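Local coordinates for glycoside hydrolase family 16 protein (Akkermansia muciniphila, PDB 6T2N) that probably acts as an endo-acting O-glycanase, a family 16 endo-beta-galactosidase that cuts within mucin glycan chains to start their breakdown, at residues Lys71-Val76 with Ser134-Lys139; Pro162-Leu167 with Leu269-Ala274; Gly178-Leu183 with Ile236-Asp241; Asn185-Pro190 with Trp279-Pro284; Gly213-Glu218 with Lys243-Ile248. One frame throughout, in Å; residues are numbered along the deposited sequence.

Interaction 1: Lys71-Val76 with Ser134-Lys139; sequences KPELGV and SVTTIK
Glu73 reaches back over Ser134 to take the serine hydroxyl on its carboxylate: Ser134 OG donates to Glu73 OE1 at 2.6 Å. The hydroxyl approaches from above the carboxylate plane, about 41° out of it. Ser134 OG lies anti to its own backbone N (chi1 -177°), which turns the hydroxyl to the glutamate. Glu73 CG lies 3.9 Å from Thr136 CG2, and the chain runs extended from there. Glu73 and Ser134 also join through the backbone, Glu73 N to Ser134 O at 2.7 Å. An alanine in place of Glu73 would remove the carboxylate and is likely to leave Arg78 without its salt-bridge mate and Ser134 OG without this acceptor. The antiparallel ladder continues through Lys71 and Thr136, a hydrogen-bonded pair with Thr136 N to Lys71 O at 2.9 Å. Pro72 and Val135 follow as a non-hydrogen-bonded pair on the other face of the sheet. At the strand's end, Thr136 OG1 accepts from Ile138 N at 3.1 Å, an ST turn. Strand 127-136 lies between the short strand 71-72 and strand 267-275, whose Leu271 packs on Val135, while Tyr86 of strand 85-86 touches both Glu73 and Ser134.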
# COMPACT_ATOMS: atom_id res chain seq x y z
N LYS A 71 -8.04 -9.42 3.22
CA LYS A 71 -9.43 -9.33 2.72
C LYS A 71 -9.36 -8.57 1.41
O LYS A 71 -8.46 -7.77 1.21
CB LYS A 71 -10.38 -8.75 3.75
CG LYS A 71 -10.62 -9.73 4.89
CD LYS A 71 -11.70 -9.27 5.83
CE LYS A 71 -11.74 -10.06 7.12
NZ LYS A 71 -12.34 -11.41 6.92
N PRO A 72 -10.23 -8.94 0.45
CA PRO A 72 -10.28 -8.28 -0.84
C PRO A 72 -10.95 -6.93 -0.60
O PRO A 72 -11.90 -6.87 0.16
CB PRO A 72 -11.18 -9.23 -1.69
CG PRO A 72 -12.12 -9.82 -0.68
CD PRO A 72 -11.23 -10.03 0.53
N GLU A 73 -10.47 -5.89 -1.24
CA GLU A 73 -11.28 -4.67 -1.39
C GLU A 73 -12.26 -5.03 -2.49
O GLU A 73 -11.81 -5.74 -3.38
CB GLU A 73 -10.43 -3.46 -1.77
CG GLU A 73 -9.34 -3.08 -0.78
CD GLU A 73 -8.95 -1.62 -0.98
OE1 GLU A 73 -8.48 -1.33 -2.09
OE2 GLU A 73 -9.17 -0.79 -0.05
N LEU A 74 -13.48 -4.50 -2.45
CA LEU A 74 -14.57 -4.81 -3.41
C LEU A 74 -15.15 -3.53 -4.03
O LEU A 74 -15.72 -2.66 -3.32
CB LEU A 74 -15.62 -5.65 -2.69
CG LEU A 74 -15.08 -6.93 -2.04
CD1 LEU A 74 -16.14 -7.68 -1.24
CD2 LEU A 74 -14.47 -7.84 -3.09
N GLY A 75 -15.02 -3.41 -5.34
CA GLY A 75 -15.72 -2.37 -6.11
C GLY A 75 -14.81 -1.20 -6.44
O GLY A 75 -13.60 -1.32 -6.32
N VAL A 76 -15.39 -0.11 -6.87
CA VAL A 76 -14.61 1.12 -7.13
C VAL A 76 -14.39 1.82 -5.81
O VAL A 76 -15.35 2.16 -5.19
CB VAL A 76 -15.35 1.99 -8.16
CG1 VAL A 76 -14.62 3.31 -8.34
CG2 VAL A 76 -15.56 1.22 -9.48
N SER A 134 -7.08 -6.11 -4.95
CA SER A 134 -6.58 -5.30 -3.82
C SER A 134 -6.90 -6.10 -2.56
O SER A 134 -8.09 -6.55 -2.42
CB SER A 134 -7.22 -3.91 -3.79
OG SER A 134 -6.67 -3.12 -2.74
N VAL A 135 -5.88 -6.30 -1.72
CA VAL A 135 -6.03 -6.89 -0.36
C VAL A 135 -5.68 -5.82 0.67
O VAL A 135 -4.76 -5.02 0.42
CB VAL A 135 -5.16 -8.14 -0.17
CG1 VAL A 135 -5.73 -9.33 -0.92
CG2 VAL A 135 -3.70 -7.91 -0.55
N THR A 136 -6.33 -5.89 1.82
CA THR A 136 -6.17 -4.88 2.89
C THR A 136 -6.10 -5.64 4.21
O THR A 136 -6.85 -6.65 4.37
CB THR A 136 -7.33 -3.89 2.83
OG1 THR A 136 -7.26 -3.02 3.96
CG2 THR A 136 -8.67 -4.60 2.78
N THR A 137 -5.26 -5.17 5.12
CA THR A 137 -5.19 -5.75 6.48
C THR A 137 -6.14 -4.97 7.39
O THR A 137 -6.16 -5.27 8.57
CB THR A 137 -3.74 -5.85 6.94
OG1 THR A 137 -3.24 -4.57 7.36
CG2 THR A 137 -2.85 -6.45 5.87
N ILE A 138 -6.92 -4.03 6.84
CA ILE A 138 -7.64 -3.01 7.67
C ILE A 138 -8.21 -3.75 8.87
O ILE A 138 -8.00 -3.25 9.99
CB ILE A 138 -8.72 -2.21 6.89
CG1 ILE A 138 -9.17 -0.95 7.67
CG2 ILE A 138 -9.89 -3.08 6.49
CD1 ILE A 138 -10.23 -0.10 6.98
N LYS A 139 -8.75 -4.94 8.62
CA LYS A 139 -9.56 -5.72 9.59
C LYS A 139 -8.79 -6.92 10.14
O LYS A 139 -9.35 -7.65 10.93
CB LYS A 139 -10.86 -6.19 8.93
CG LYS A 139 -11.99 -5.17 9.07
CD LYS A 139 -13.30 -5.54 8.44
CE LYS A 139 -14.26 -4.38 8.60
NZ LYS A 139 -15.56 -4.63 7.93

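Interaction 2: Pro162-Leu167 with Leu269-Ala274; sequences PAIWLL and LILNSA
Trp165 and Ile270 form the tight centre of this antiparallel pair of strands. Their side chains lie alongside each other, pointing the same way, and Ile270 CD1 sits over one face of the indole, 3.8 Å from the centroid of the six-membered ring, a CH-pi contact offset toward the rim. Trp165 CG is placed between its backbone N and carbonyl carbon (chi1 62°), and the pyrrole N-H then reaches Asn272: Trp165 NE1 donates to Asn272 OD1 at 2.7 Å. The oxygen lies near the ring plane, whereas the amide stands 75° to the indole; the bond limits the turn of both groups, and Tyr86 OH adds a weak hold on Asn272 ND2. Paired backbone bonds flank the site, the shorter from Ile270 N to Trp165 O at 2.7 Å. The reverse face of the sheet is looser and largely apolar, with Ser273 beside Pro162 at one end. There Ile164 CG2 meets Leu271 CD2 at 4.1 Å and Leu166 CG rests on Leu269 CD1 at 3.8 Å. The more open end is at Leu167, partly exposed, whose CD1 meets Ile270 CD1. The largely apolar face looks onto Phe294 and Val299 of the second sheet, whereas the indole touches Glu179 and Asp181. The arrangement is that of the family 16 beta-jelly-roll sandwich, one face of a curved sheet in the core, the other lining the probable substrate cleft.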
# COMPACT_ATOMS: atom_id res chain seq x y z
N PRO A 162 0.83 -0.53 -9.79
CA PRO A 162 1.04 -1.39 -8.65
C PRO A 162 1.45 -0.48 -7.49
O PRO A 162 2.13 0.52 -7.73
CB PRO A 162 2.17 -2.34 -9.08
CG PRO A 162 2.86 -1.64 -10.28
CD PRO A 162 1.95 -0.53 -10.74
N ALA A 163 1.06 -0.88 -6.29
CA ALA A 163 1.30 -0.11 -5.06
C ALA A 163 1.39 -1.06 -3.88
O ALA A 163 0.57 -1.98 -3.80
CB ALA A 163 0.20 0.89 -4.87
N ILE A 164 2.39 -0.84 -3.03
CA ILE A 164 2.48 -1.32 -1.63
C ILE A 164 2.34 -0.09 -0.74
O ILE A 164 3.19 0.78 -0.83
CB ILE A 164 3.82 -2.02 -1.44
CG1 ILE A 164 3.93 -3.16 -2.45
CG2 ILE A 164 4.06 -2.47 -0.01
CD1 ILE A 164 5.36 -3.54 -2.73
N TRP A 165 1.30 -0.03 0.09
CA TRP A 165 1.09 1.18 0.91
C TRP A 165 0.20 0.93 2.13
O TRP A 165 -0.48 -0.08 2.20
CB TRP A 165 0.58 2.27 -0.01
CG TRP A 165 -0.71 1.93 -0.65
CD1 TRP A 165 -0.93 0.93 -1.53
CD2 TRP A 165 -1.96 2.60 -0.47
NE1 TRP A 165 -2.25 0.92 -1.88
CE2 TRP A 165 -2.90 1.93 -1.26
CE3 TRP A 165 -2.39 3.68 0.30
CZ2 TRP A 165 -4.23 2.31 -1.31
CZ3 TRP A 165 -3.70 4.06 0.23
CH2 TRP A 165 -4.61 3.38 -0.57
N LEU A 166 0.36 1.80 3.13
CA LEU A 166 -0.29 1.76 4.47
C LEU A 166 -0.96 3.11 4.76
O LEU A 166 -0.42 4.14 4.37
CB LEU A 166 0.77 1.46 5.52
CG LEU A 166 1.64 0.23 5.26
CD1 LEU A 166 2.96 0.56 4.56
CD2 LEU A 166 1.91 -0.52 6.55
N LEU A 167 -2.13 3.04 5.39
CA LEU A 167 -3.00 4.15 5.86
C LEU A 167 -3.11 4.02 7.38
O LEU A 167 -3.30 2.86 7.84
CB LEU A 167 -4.40 4.02 5.26
CG LEU A 167 -4.58 4.44 3.80
CD1 LEU A 167 -5.89 3.89 3.22
CD2 LEU A 167 -4.50 5.95 3.67
N LEU A 269 -2.21 -2.23 6.01
CA LEU A 269 -1.44 -2.49 4.77
C LEU A 269 -2.38 -2.82 3.61
O LEU A 269 -3.40 -3.52 3.81
CB LEU A 269 -0.46 -3.64 4.97
CG LEU A 269 0.30 -4.04 3.70
CD1 LEU A 269 1.11 -2.89 3.12
CD2 LEU A 269 1.21 -5.26 3.94
N ILE A 270 -2.02 -2.30 2.44
CA ILE A 270 -2.72 -2.54 1.15
C ILE A 270 -1.72 -2.96 0.10
O ILE A 270 -0.71 -2.22 -0.07
CB ILE A 270 -3.42 -1.29 0.67
CG1 ILE A 270 -4.47 -0.83 1.66
CG2 ILE A 270 -4.01 -1.59 -0.68
CD1 ILE A 270 -5.33 0.28 1.11
N LEU A 271 -2.07 -4.05 -0.61
CA LEU A 271 -1.39 -4.54 -1.83
C LEU A 271 -2.41 -4.50 -2.97
O LEU A 271 -3.47 -5.09 -2.82
CB LEU A 271 -0.89 -5.96 -1.54
CG LEU A 271 -0.11 -6.12 -0.24
CD1 LEU A 271 0.31 -7.56 -0.05
CD2 LEU A 271 1.13 -5.28 -0.24
N ASN A 272 -2.14 -3.77 -4.04
CA ASN A 272 -3.16 -3.56 -5.09
C ASN A 272 -2.48 -3.20 -6.43
O ASN A 272 -1.30 -2.74 -6.42
CB ASN A 272 -4.19 -2.52 -4.63
CG ASN A 272 -3.63 -1.13 -4.77
OD1 ASN A 272 -2.86 -0.70 -3.94
ND2 ASN A 272 -3.85 -0.47 -5.89
N SER A 273 -3.16 -3.50 -7.55
CA SER A 273 -2.90 -2.91 -8.88
C SER A 273 -4.14 -2.10 -9.27
O SER A 273 -5.22 -2.69 -9.47
CB SER A 273 -2.59 -3.93 -9.89
OG SER A 273 -1.36 -4.55 -9.62
N ALA A 274 -3.98 -0.79 -9.35
CA ALA A 274 -4.98 0.07 -10.00
C ALA A 274 -4.67 0.16 -11.49
O ALA A 274 -3.66 -0.41 -11.90
CB ALA A 274 -5.00 1.43 -9.37

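Interaction 3: Gly178-Leu183 with Ile236-Asp241; sequences GEIDML and IKLMVD
Asp181 OD2 is hydrogen-bonded to His198 NE2, on the side of the strand turned from 236-241, while the main chain of the same residue meets the opposite segment, Asp181 O lying 3.7 Å from Leu238 CD1. This polar anchor belongs to the side of the strand that also carries Glu179, whose OE1 takes the indole N-H of Trp174. The side chains that meet across the contact are apolar. Ile180 points toward the other segment and both its branches make contact. Its CG2 lies anti to the backbone N and bears slantwise on Leu238, 3.7 Å from CD2. The longer branch, with CG1 anti to the carbonyl carbon (chi1 -50°), reaches Ile236 tip to tip, CD1 to CD1 4.2 Å. The run Glu179-Ile180-Asp181-Met182-Leu183-Glu184 fits the ExDxxE signature of glycoside hydrolase family 16, which in its relatives sits in the active-site cleft, and the strand carries the classic beta bulge expected there: Met182 and Leu183 both face Ile164. Met182, with a helix-like backbone at the bulge, brings its CG to 4.2 Å from Leu238 CD2, so this one methyl meets both Ile180 and Met182. The short strand axes approach no closer than 9.2 Å and run 25° apart, which is packing of one sheet on the other across the sandwich rather than strand pairing. Phe197 of strand 192-198 lies against both Ile236 and Leu238, and Met229 and Phe263 pack against Ile180.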
# COMPACT_ATOMS: atom_id res chain seq x y z
N GLY A 178 -2.54 10.07 7.92
CA GLY A 178 -1.26 9.50 7.41
C GLY A 178 -1.36 8.40 6.31
O GLY A 178 -2.31 7.60 6.29
N GLU A 179 -0.35 8.37 5.46
CA GLU A 179 -0.20 7.43 4.35
C GLU A 179 1.29 7.24 4.06
O GLU A 179 1.99 8.21 3.75
CB GLU A 179 -0.91 7.93 3.10
CG GLU A 179 -1.22 6.77 2.12
CD GLU A 179 -1.62 7.17 0.71
OE1 GLU A 179 -2.59 7.98 0.54
OE2 GLU A 179 -0.90 6.76 -0.21
N ILE A 180 1.72 5.98 4.07
CA ILE A 180 3.11 5.51 3.78
C ILE A 180 3.05 4.63 2.53
O ILE A 180 2.52 3.53 2.63
CB ILE A 180 3.64 4.73 5.00
CG1 ILE A 180 3.43 5.51 6.29
CG2 ILE A 180 5.09 4.32 4.81
CD1 ILE A 180 3.56 4.64 7.50
N ASP A 181 3.54 5.16 1.42
CA ASP A 181 3.62 4.53 0.09
C ASP A 181 5.00 3.89 -0.08
O ASP A 181 5.94 4.63 -0.52
CB ASP A 181 3.41 5.64 -0.94
CG ASP A 181 2.08 6.40 -0.77
OD1 ASP A 181 1.24 5.90 0.02
OD2 ASP A 181 1.86 7.39 -1.51
N MET A 182 5.17 2.61 0.27
CA MET A 182 6.51 1.95 0.13
C MET A 182 6.83 1.86 -1.38
O MET A 182 7.99 2.23 -1.79
CB MET A 182 6.60 0.58 0.83
CG MET A 182 6.06 0.59 2.25
SD MET A 182 6.07 -1.03 3.14
CE MET A 182 7.57 -1.80 2.50
N LEU A 183 5.83 1.50 -2.20
CA LEU A 183 5.97 1.46 -3.68
C LEU A 183 4.76 2.05 -4.39
O LEU A 183 3.63 1.63 -4.09
CB LEU A 183 6.16 0.01 -4.15
CG LEU A 183 5.88 -0.24 -5.63
CD1 LEU A 183 6.95 0.42 -6.49
CD2 LEU A 183 5.80 -1.73 -5.92
N ILE A 236 10.82 7.27 9.94
CA ILE A 236 10.51 6.22 8.94
C ILE A 236 11.47 6.28 7.74
O ILE A 236 11.58 7.34 7.11
CB ILE A 236 9.07 6.33 8.47
CG1 ILE A 236 8.11 6.42 9.64
CG2 ILE A 236 8.74 5.12 7.59
CD1 ILE A 236 6.72 6.75 9.21
N LYS A 237 12.11 5.13 7.46
CA LYS A 237 12.94 4.84 6.27
C LYS A 237 12.08 3.99 5.34
O LYS A 237 11.48 3.07 5.87
CB LYS A 237 14.22 4.07 6.67
CG LYS A 237 15.35 4.90 7.26
CD LYS A 237 16.04 4.33 8.52
CE LYS A 237 16.50 5.41 9.49
NZ LYS A 237 17.49 4.96 10.51
N LEU A 238 12.03 4.34 4.05
CA LEU A 238 11.45 3.57 2.92
C LEU A 238 12.55 3.25 1.92
O LEU A 238 13.08 4.18 1.25
CB LEU A 238 10.37 4.38 2.22
CG LEU A 238 9.20 4.78 3.11
CD1 LEU A 238 8.16 5.48 2.29
CD2 LEU A 238 8.55 3.62 3.83
N MET A 239 12.85 1.96 1.81
CA MET A 239 13.89 1.44 0.88
C MET A 239 13.28 0.49 -0.14
O MET A 239 12.15 -0.05 0.10
CB MET A 239 14.98 0.70 1.65
CG MET A 239 15.84 1.60 2.54
SD MET A 239 16.69 0.61 3.79
CE MET A 239 15.32 0.37 4.92
N VAL A 240 13.98 0.41 -1.27
CA VAL A 240 14.00 -0.73 -2.23
C VAL A 240 15.37 -1.34 -2.08
O VAL A 240 16.31 -0.64 -2.47
CB VAL A 240 13.93 -0.33 -3.71
CG1 VAL A 240 13.43 -1.49 -4.56
CG2 VAL A 240 13.15 0.94 -3.96
N ASP A 241 15.46 -2.60 -1.70
CA ASP A 241 16.67 -3.34 -2.11
C ASP A 241 17.83 -2.65 -1.40
O ASP A 241 18.89 -2.41 -2.05
CB ASP A 241 16.83 -3.33 -3.64
CG ASP A 241 16.27 -4.57 -4.31
OD1 ASP A 241 15.29 -5.12 -3.79
OD2 ASP A 241 16.83 -4.98 -5.32

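Interaction 4: Asn185-Pro190 with Trp279-Pro284; sequences NISQQP and WCEKAP
Ile186 and Cys280 supply the apolar part of this loop-to-loop contact. The sulfur of Cys280 lies against the beta-branched side of the isoleucine, with SG 3.7 Å from Ile186 CG2, and the buried cysteine also packs on Trp161 of strand 160-168. Ile186 CG2 sits beside its backbone N, anti to the carbonyl carbon, which presents this methyl to the sulfur while CG1 takes the position between N and carbonyl carbon. The second kind of contact is polar side chains packed alongside each other. Gln188 and Glu281 slide past each other in opposite directions, amide and carboxylate planes only 19° apart, and Glu281 OE2 comes to 3.5 Å from the methylene Gln188 CB. The bend of Gln188 at chi2 (-65°) carries its amide back toward Trp279, where NE2 lies at the indole edge, 3.7 Å from CD1, the amide and ring planes again nearly aligned. Replacing Glu281 by an alanine would strip the carboxylate from the flank of Gln188 and would probably open a gap there, with the glutamine freer to turn. Firm hydrogen bonds lead away from the contact: Ser187 OG is bonded to Gly159 N, and on the other loop Lys282 NZ holds Gly81 O. Gln188 and Trp279 also touch a crystal neighbour, and their exact poses may owe something to it. With packing but no hydrogen bonds between the two loops, their mutual position probably rests largely on the anchors each makes to the rest of the chain.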
# COMPACT_ATOMS: atom_id res chain seq x y z
N ASN A 185 4.45 2.87 -8.83
CA ASN A 185 5.17 2.80 -10.13
C ASN A 185 4.17 3.28 -11.15
O ASN A 185 3.02 2.93 -10.92
CB ASN A 185 5.62 1.36 -10.39
CG ASN A 185 6.30 1.14 -11.71
OD1 ASN A 185 7.38 1.69 -11.98
ND2 ASN A 185 5.68 0.33 -12.55
N ILE A 186 4.54 4.02 -12.20
CA ILE A 186 3.51 4.28 -13.26
C ILE A 186 4.08 4.04 -14.66
O ILE A 186 5.28 4.33 -14.86
CB ILE A 186 2.87 5.66 -13.07
CG1 ILE A 186 3.92 6.78 -13.07
CG2 ILE A 186 2.00 5.71 -11.80
CD1 ILE A 186 3.33 8.16 -13.33
N SER A 187 3.24 3.53 -15.57
CA SER A 187 3.55 3.10 -16.97
C SER A 187 4.61 3.96 -17.67
O SER A 187 5.51 3.38 -18.31
CB SER A 187 2.34 3.17 -17.79
OG SER A 187 1.24 2.78 -17.02
N GLN A 188 4.40 5.28 -17.72
CA GLN A 188 5.33 6.28 -18.31
C GLN A 188 6.25 6.62 -17.14
O GLN A 188 5.71 7.11 -16.16
CB GLN A 188 4.51 7.40 -18.99
CG GLN A 188 4.00 8.53 -18.11
CD GLN A 188 2.99 8.16 -17.05
OE1 GLN A 188 2.78 6.99 -16.73
NE2 GLN A 188 2.35 9.16 -16.45
N GLN A 189 7.52 6.22 -17.16
CA GLN A 189 8.40 6.07 -15.95
C GLN A 189 8.22 4.70 -15.28
O GLN A 189 7.98 4.64 -14.07
CB GLN A 189 8.15 7.15 -14.89
CG GLN A 189 8.43 8.56 -15.39
CD GLN A 189 8.31 9.58 -14.29
OE1 GLN A 189 7.22 9.88 -13.76
NE2 GLN A 189 9.46 10.15 -13.98
N PRO A 190 8.41 3.57 -16.00
CA PRO A 190 8.25 2.24 -15.42
C PRO A 190 9.46 1.66 -14.67
O PRO A 190 9.26 0.65 -14.01
CB PRO A 190 8.02 1.35 -16.65
CG PRO A 190 8.81 2.03 -17.74
CD PRO A 190 8.79 3.51 -17.42
N TRP A 279 -3.36 11.15 -12.89
CA TRP A 279 -1.99 11.01 -13.41
C TRP A 279 -1.59 9.56 -13.33
O TRP A 279 -1.52 9.00 -12.23
CB TRP A 279 -0.93 11.94 -12.79
CG TRP A 279 -0.16 12.59 -13.90
CD1 TRP A 279 0.83 12.04 -14.66
CD2 TRP A 279 -0.43 13.89 -14.47
NE1 TRP A 279 1.24 12.92 -15.62
CE2 TRP A 279 0.48 14.07 -15.53
CE3 TRP A 279 -1.33 14.92 -14.15
CZ2 TRP A 279 0.52 15.24 -16.29
CZ3 TRP A 279 -1.29 16.07 -14.91
CH2 TRP A 279 -0.38 16.23 -15.96
N CYS A 280 -1.48 9.04 -14.54
CA CYS A 280 -1.06 7.70 -14.99
C CYS A 280 -1.68 7.65 -16.39
O CYS A 280 -2.91 7.81 -16.50
CB CYS A 280 -1.50 6.57 -14.06
SG CYS A 280 -0.58 5.01 -14.30
N GLU A 281 -0.89 7.62 -17.45
CA GLU A 281 -1.36 6.96 -18.69
C GLU A 281 -2.63 6.15 -18.39
O GLU A 281 -2.68 5.31 -17.46
CB GLU A 281 -0.27 6.04 -19.23
CG GLU A 281 0.63 6.69 -20.27
CD GLU A 281 1.73 5.77 -20.73
OE1 GLU A 281 1.80 4.65 -20.21
OE2 GLU A 281 2.51 6.18 -21.60
N LYS A 282 -3.65 6.31 -19.20
CA LYS A 282 -4.82 5.42 -19.06
C LYS A 282 -4.53 4.15 -19.89
O LYS A 282 -3.77 4.21 -20.84
CB LYS A 282 -6.07 6.28 -19.32
CG LYS A 282 -6.09 7.55 -18.45
CD LYS A 282 -7.14 7.61 -17.35
CE LYS A 282 -8.55 7.54 -17.95
NZ LYS A 282 -9.66 7.59 -16.96
N ALA A 283 -4.98 3.01 -19.43
CA ALA A 283 -4.85 1.73 -20.14
C ALA A 283 -5.65 1.77 -21.46
O ALA A 283 -6.60 2.51 -21.59
CB ALA A 283 -5.35 0.67 -19.21
N PRO A 284 -5.30 1.01 -22.52
CA PRO A 284 -5.95 1.22 -23.82
C PRO A 284 -7.45 0.93 -23.82
O PRO A 284 -7.85 0.11 -23.10
CB PRO A 284 -5.23 0.23 -24.74
CG PRO A 284 -3.90 -0.02 -24.04
CD PRO A 284 -4.25 -0.02 -22.57

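Interaction 5: Gly213-Glu218 with Lys243-Ile248; sequences GTVKIE and KLVKSI
Strands 213-216 and 243-248 run antiparallel at 179° with their axes 5.2 Å apart at closest, yet they are not paired by backbone hydrogen bonds, and Gly213 CA instead makes a CA-H...O contact with Val245 O at 3.6 Å. A beta carbon on Gly213 would probably clash with that oxygen, consistent with a glycine here. Val245 does most of the touching from its own strand. Its CG1, anti to the backbone N (chi1 -165°), lies over the peptide that joins Gly213 to Thr214, 3.5 Å from Thr214 N. The other methyl turns to Val215: CG2 of Val245 and CG1 of Val215 are 4.2 Å apart, the two side chains crossing at about a right angle. Val215 CG1 also nears the main chain, 3.9 Å from Leu244 O. Next along the strand, Lys246, bent at chi2, lays its CD 3.4 Å from Gly213 N, and the extended remainder leads away. Val245 and Lys246 form a classic beta bulge, both facing Leu238. The two strands belong to different sheets: 211-216 is bonded to strand 192-198, through Gly213 with Ser195 and Val215 with Val193, and 243-249 to strand 235-240, whose Val240 packs on Val215, Ile217 and Val245.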
# COMPACT_ATOMS: atom_id res chain seq x y z
N GLY A 213 10.42 10.54 -2.24
CA GLY A 213 11.62 10.42 -3.08
C GLY A 213 11.39 9.38 -4.16
O GLY A 213 10.26 8.90 -4.26
N THR A 214 12.42 9.10 -4.92
CA THR A 214 12.41 8.24 -6.12
C THR A 214 13.76 7.51 -6.18
O THR A 214 14.77 8.13 -5.87
CB THR A 214 12.19 9.09 -7.39
OG1 THR A 214 13.40 9.41 -8.08
CG2 THR A 214 11.49 10.38 -7.07
N VAL A 215 13.78 6.25 -6.59
CA VAL A 215 15.00 5.67 -7.25
C VAL A 215 14.57 5.06 -8.58
O VAL A 215 13.40 4.57 -8.70
CB VAL A 215 15.75 4.68 -6.35
CG1 VAL A 215 16.01 5.27 -4.99
CG2 VAL A 215 15.03 3.36 -6.20
N LYS A 216 15.45 5.17 -9.57
CA LYS A 216 15.39 4.47 -10.87
C LYS A 216 16.07 3.12 -10.65
O LYS A 216 17.20 3.11 -10.18
CB LYS A 216 16.05 5.30 -11.97
CG LYS A 216 15.79 4.82 -13.40
CD LYS A 216 15.78 5.88 -14.50
CE LYS A 216 14.92 5.48 -15.70
NZ LYS A 216 15.56 5.76 -17.02
N ILE A 217 15.37 2.01 -10.92
CA ILE A 217 16.02 0.69 -11.12
C ILE A 217 15.82 0.27 -12.58
O ILE A 217 14.69 0.26 -13.05
CB ILE A 217 15.46 -0.30 -10.09
CG1 ILE A 217 15.92 0.08 -8.70
CG2 ILE A 217 15.88 -1.73 -10.41
CD1 ILE A 217 15.21 -0.67 -7.60
N GLU A 218 16.89 -0.02 -13.32
CA GLU A 218 16.81 -0.29 -14.78
C GLU A 218 16.22 -1.70 -15.01
O GLU A 218 16.65 -2.63 -14.31
CB GLU A 218 18.16 -0.10 -15.43
CG GLU A 218 18.18 1.02 -16.44
CD GLU A 218 19.33 0.76 -17.40
OE1 GLU A 218 20.49 0.71 -16.94
OE2 GLU A 218 19.06 0.52 -18.59
N LYS A 243 18.39 0.33 -0.90
CA LYS A 243 18.59 1.72 -1.38
C LYS A 243 17.48 2.60 -0.79
O LYS A 243 16.30 2.18 -0.85
CB LYS A 243 18.64 1.78 -2.91
CG LYS A 243 19.86 1.09 -3.49
CD LYS A 243 19.84 0.90 -4.99
CE LYS A 243 20.96 0.00 -5.49
NZ LYS A 243 20.49 -0.90 -6.57
N LEU A 244 17.87 3.72 -0.18
CA LEU A 244 16.95 4.65 0.52
C LEU A 244 16.19 5.44 -0.54
O LEU A 244 16.86 6.16 -1.33
CB LEU A 244 17.74 5.57 1.45
CG LEU A 244 16.91 6.62 2.19
CD1 LEU A 244 16.16 6.04 3.39
CD2 LEU A 244 17.77 7.78 2.63
N VAL A 245 14.86 5.33 -0.56
CA VAL A 245 14.00 6.24 -1.37
C VAL A 245 13.69 7.52 -0.58
O VAL A 245 13.97 8.65 -1.06
CB VAL A 245 12.73 5.51 -1.81
CG1 VAL A 245 12.04 6.28 -2.91
CG2 VAL A 245 13.06 4.10 -2.27
N LYS A 246 13.15 7.36 0.62
CA LYS A 246 12.72 8.52 1.41
C LYS A 246 12.77 8.19 2.91
O LYS A 246 12.36 7.13 3.33
CB LYS A 246 11.36 8.93 0.87
CG LYS A 246 10.85 10.24 1.39
CD LYS A 246 11.59 11.42 0.82
CE LYS A 246 11.38 12.65 1.67
NZ LYS A 246 11.56 13.88 0.89
N SER A 247 13.39 9.07 3.67
CA SER A 247 13.34 9.11 5.15
C SER A 247 12.44 10.28 5.52
O SER A 247 12.43 11.25 4.77
CB SER A 247 14.71 9.31 5.74
OG SER A 247 14.91 10.69 6.08
N ILE A 248 11.78 10.20 6.67
CA ILE A 248 11.08 11.32 7.34
C ILE A 248 11.54 11.35 8.81
O ILE A 248 11.72 10.27 9.35
CB ILE A 248 9.58 11.07 7.14
CG1 ILE A 248 8.78 12.30 7.54
CG2 ILE A 248 9.10 9.83 7.88
CD1 ILE A 248 7.29 12.08 7.43

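Interactions 2 and 3 are buried, interaction 1 partly so, and interactions 4 and 5 lie at the surface. Interactions 1 and 2 share a sheet, strand 127-136 adjoining 267-275, and combine backbone ladders with side-chain hydrogen bonds. Strand 160-168 carries that sheet on to 179-181, so interaction 2 touches interaction 3, which lies within the loop it closes. Interactions 3 and 5 both join the two sheets, 3 through apolar side chains in the core, 5 with side chains set on a glycine backbone near the margin, and meet where strands 235-240 and 243-249 pair. Interaction 4 joins loops, touches interaction 2 where Pro162 meets Asn185, and mixes sulfur, amide and carboxylate packing.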